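Local coordinates for protein neutral ceramidase (Pseudomonas aeruginosa, PDB 2ZWS) that hydrolyses the N-acyl bond of ceramides to release sphingosine and a fatty acid, and also runs the reverse synthesis, using a bound zinc ion, at residues R43-E48 against L56-T61. Residues are numbered along the deposited sequence; the frame is centred on the assembly and turned at random.
Sequences RAFVIE and LVYVNT. With FMT (formic acid), chain E.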
# COMPACT_ATOMS: atom_id res chain seq x y z
N ARG A 43 -7.77 1.86 -4.91
CA ARG A 43 -8.81 1.07 -5.59
C ARG A 43 -9.93 0.87 -4.59
O ARG A 43 -9.73 0.26 -3.53
CB ARG A 43 -8.22 -0.29 -6.02
CG ARG A 43 -7.28 -0.19 -7.23
CD ARG A 43 -6.59 -1.52 -7.55
NE ARG A 43 -5.79 -1.45 -8.78
CZ ARG A 43 -4.51 -1.08 -8.82
NH1 ARG A 43 -3.89 -0.77 -7.68
NH2 ARG A 43 -3.84 -1.02 -9.98
N ALA A 44 -11.09 1.44 -4.89
CA ALA A 44 -12.23 1.48 -3.97
C ALA A 44 -13.33 0.56 -4.41
O ALA A 44 -13.67 0.51 -5.62
CB ALA A 44 -12.78 2.90 -3.86
N PHE A 45 -13.94 -0.11 -3.42
CA PHE A 45 -15.00 -1.09 -3.69
C PHE A 45 -16.13 -0.72 -2.76
O PHE A 45 -16.05 -0.92 -1.55
CB PHE A 45 -14.52 -2.51 -3.37
CG PHE A 45 -13.35 -2.94 -4.20
CD1 PHE A 45 -12.06 -2.45 -3.92
CD2 PHE A 45 -13.53 -3.78 -5.31
CE1 PHE A 45 -10.97 -2.84 -4.70
CE2 PHE A 45 -12.43 -4.18 -6.10
CZ PHE A 45 -11.16 -3.71 -5.79
N VAL A 46 -17.17 -0.13 -3.35
CA VAL A 46 -18.37 0.21 -2.60
C VAL A 46 -19.34 -0.94 -2.73
O VAL A 46 -19.57 -1.40 -3.86
CB VAL A 46 -19.05 1.51 -3.18
CG1 VAL A 46 -20.34 1.79 -2.45
CG2 VAL A 46 -18.11 2.69 -3.02
N ILE A 47 -19.90 -1.41 -1.61
CA ILE A 47 -20.88 -2.50 -1.66
C ILE A 47 -22.13 -2.07 -0.93
O ILE A 47 -22.05 -1.53 0.17
CB ILE A 47 -20.33 -3.78 -0.97
CG1 ILE A 47 -18.97 -4.17 -1.56
CG2 ILE A 47 -21.35 -4.94 -1.10
CD1 ILE A 47 -18.27 -5.24 -0.73
N GLU A 48 -23.28 -2.30 -1.53
CA GLU A 48 -24.55 -1.94 -0.90
C GLU A 48 -25.47 -3.13 -0.91
O GLU A 48 -25.53 -3.88 -1.88
CB GLU A 48 -25.28 -0.87 -1.69
CG GLU A 48 -24.61 0.43 -1.89
CD GLU A 48 -25.62 1.53 -2.20
OE1 GLU A 48 -26.56 1.32 -3.02
OE2 GLU A 48 -25.47 2.63 -1.63
N LEU A 56 -21.03 -0.25 2.54
CA LEU A 56 -19.66 -0.32 3.01
C LEU A 56 -18.75 0.13 1.89
O LEU A 56 -19.08 -0.03 0.71
CB LEU A 56 -19.31 -1.78 3.35
CG LEU A 56 -20.15 -2.45 4.45
CD1 LEU A 56 -19.76 -3.90 4.51
CD2 LEU A 56 -19.95 -1.79 5.80
N VAL A 57 -17.59 0.68 2.25
CA VAL A 57 -16.55 0.89 1.24
C VAL A 57 -15.20 0.39 1.78
O VAL A 57 -14.79 0.69 2.92
CB VAL A 57 -16.52 2.35 0.69
CG1 VAL A 57 -16.25 3.37 1.80
CG2 VAL A 57 -15.52 2.48 -0.45
N TYR A 58 -14.53 -0.39 0.93
CA TYR A 58 -13.19 -0.89 1.19
C TYR A 58 -12.25 -0.30 0.14
O TYR A 58 -12.57 -0.31 -1.06
CB TYR A 58 -13.18 -2.43 1.10
CG TYR A 58 -11.82 -3.04 1.10
CD1 TYR A 58 -11.13 -3.29 -0.09
CD2 TYR A 58 -11.20 -3.33 2.31
CE1 TYR A 58 -9.85 -3.84 -0.10
CE2 TYR A 58 -9.92 -3.90 2.34
CZ TYR A 58 -9.25 -4.14 1.13
OH TYR A 58 -7.99 -4.69 1.16
N VAL A 59 -11.15 0.31 0.59
CA VAL A 59 -10.17 0.88 -0.33
C VAL A 59 -8.81 0.25 -0.08
O VAL A 59 -8.33 0.24 1.06
CB VAL A 59 -10.06 2.46 -0.19
CG1 VAL A 59 -9.13 3.01 -1.24
CG2 VAL A 59 -11.45 3.15 -0.28
N ASN A 60 -8.21 -0.33 -1.12
CA ASN A 60 -6.84 -0.81 -0.98
C ASN A 60 -5.90 0.13 -1.74
O ASN A 60 -6.22 0.58 -2.85
CB ASN A 60 -6.68 -2.26 -1.50
CG ASN A 60 -5.41 -2.93 -1.00
OD1 ASN A 60 -5.09 -2.91 0.19
ND2 ASN A 60 -4.72 -3.56 -1.92
N THR A 61 -4.79 0.50 -1.11
CA THR A 61 -3.90 1.52 -1.63
C THR A 61 -2.48 0.98 -1.89
O THR A 61 -1.93 0.17 -1.11
CB THR A 61 -3.79 2.72 -0.63
OG1 THR A 61 -3.22 2.27 0.62
CG2 THR A 61 -5.20 3.38 -0.41
C FMT E . -3.33 -3.86 -5.34
O1 FMT E . -2.29 -3.39 -5.91
O2 FMT E . -4.27 -3.28 -4.70
O HOH W 1 -4.56 -0.33 -4.99
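Phe45 and Tyr58 lie side by side as a hydrogen-bonded pair in an antiparallel beta hairpin, strands 41-49 and 55-61. The hairpin lies in the large mixed sheet of the N-terminal catalytic domain. Six backbone hydrogen bonds join the segments, two each at Arg43-Asn60, Phe45-Tyr58 and Ile47-Leu56. Between them, Ala44-Val59 and Val46-Val57 are non-hydrogen-bonded pairs. Ala44, Val46 and Val59 pack against helix 120-138, while Val57 meets Val91 and Tyr86. Val46 CG2 touches Val57 CG2 at 3.7 Å.

Phe45 can be followed outward. Its CB lies 3.7 Å from Tyr58 O, the acceptor of the Phe45 N bond. With CG beside the backbone N (chi1 -61°), the ring keeps near that carbonyl. Tyr58 O sits at the ring edge, in plane, 3.6 Å from Phe45 CD1. Phe45 CD1 also meets Tyr58 CD1 at 4.0 Å. The Phe45 ring also meets Phe187, with planes at about 30°, and touches Val238 and Ala240 of strand 238-242. Tyr58 OH is hydrogen-bonded to Asn439 ND2.

Asn60, inferred to bind substrate, shares this face with Arg43, whose guanidinium is held by Glu228 and Asp62. Asn60 ND2 donates to formic acid O2 at 2.8 Å; the acid is probably from the crystallisation liquor. A water accepts from Arg43 NH1 at 2.8 Å, in the guanidinium plane.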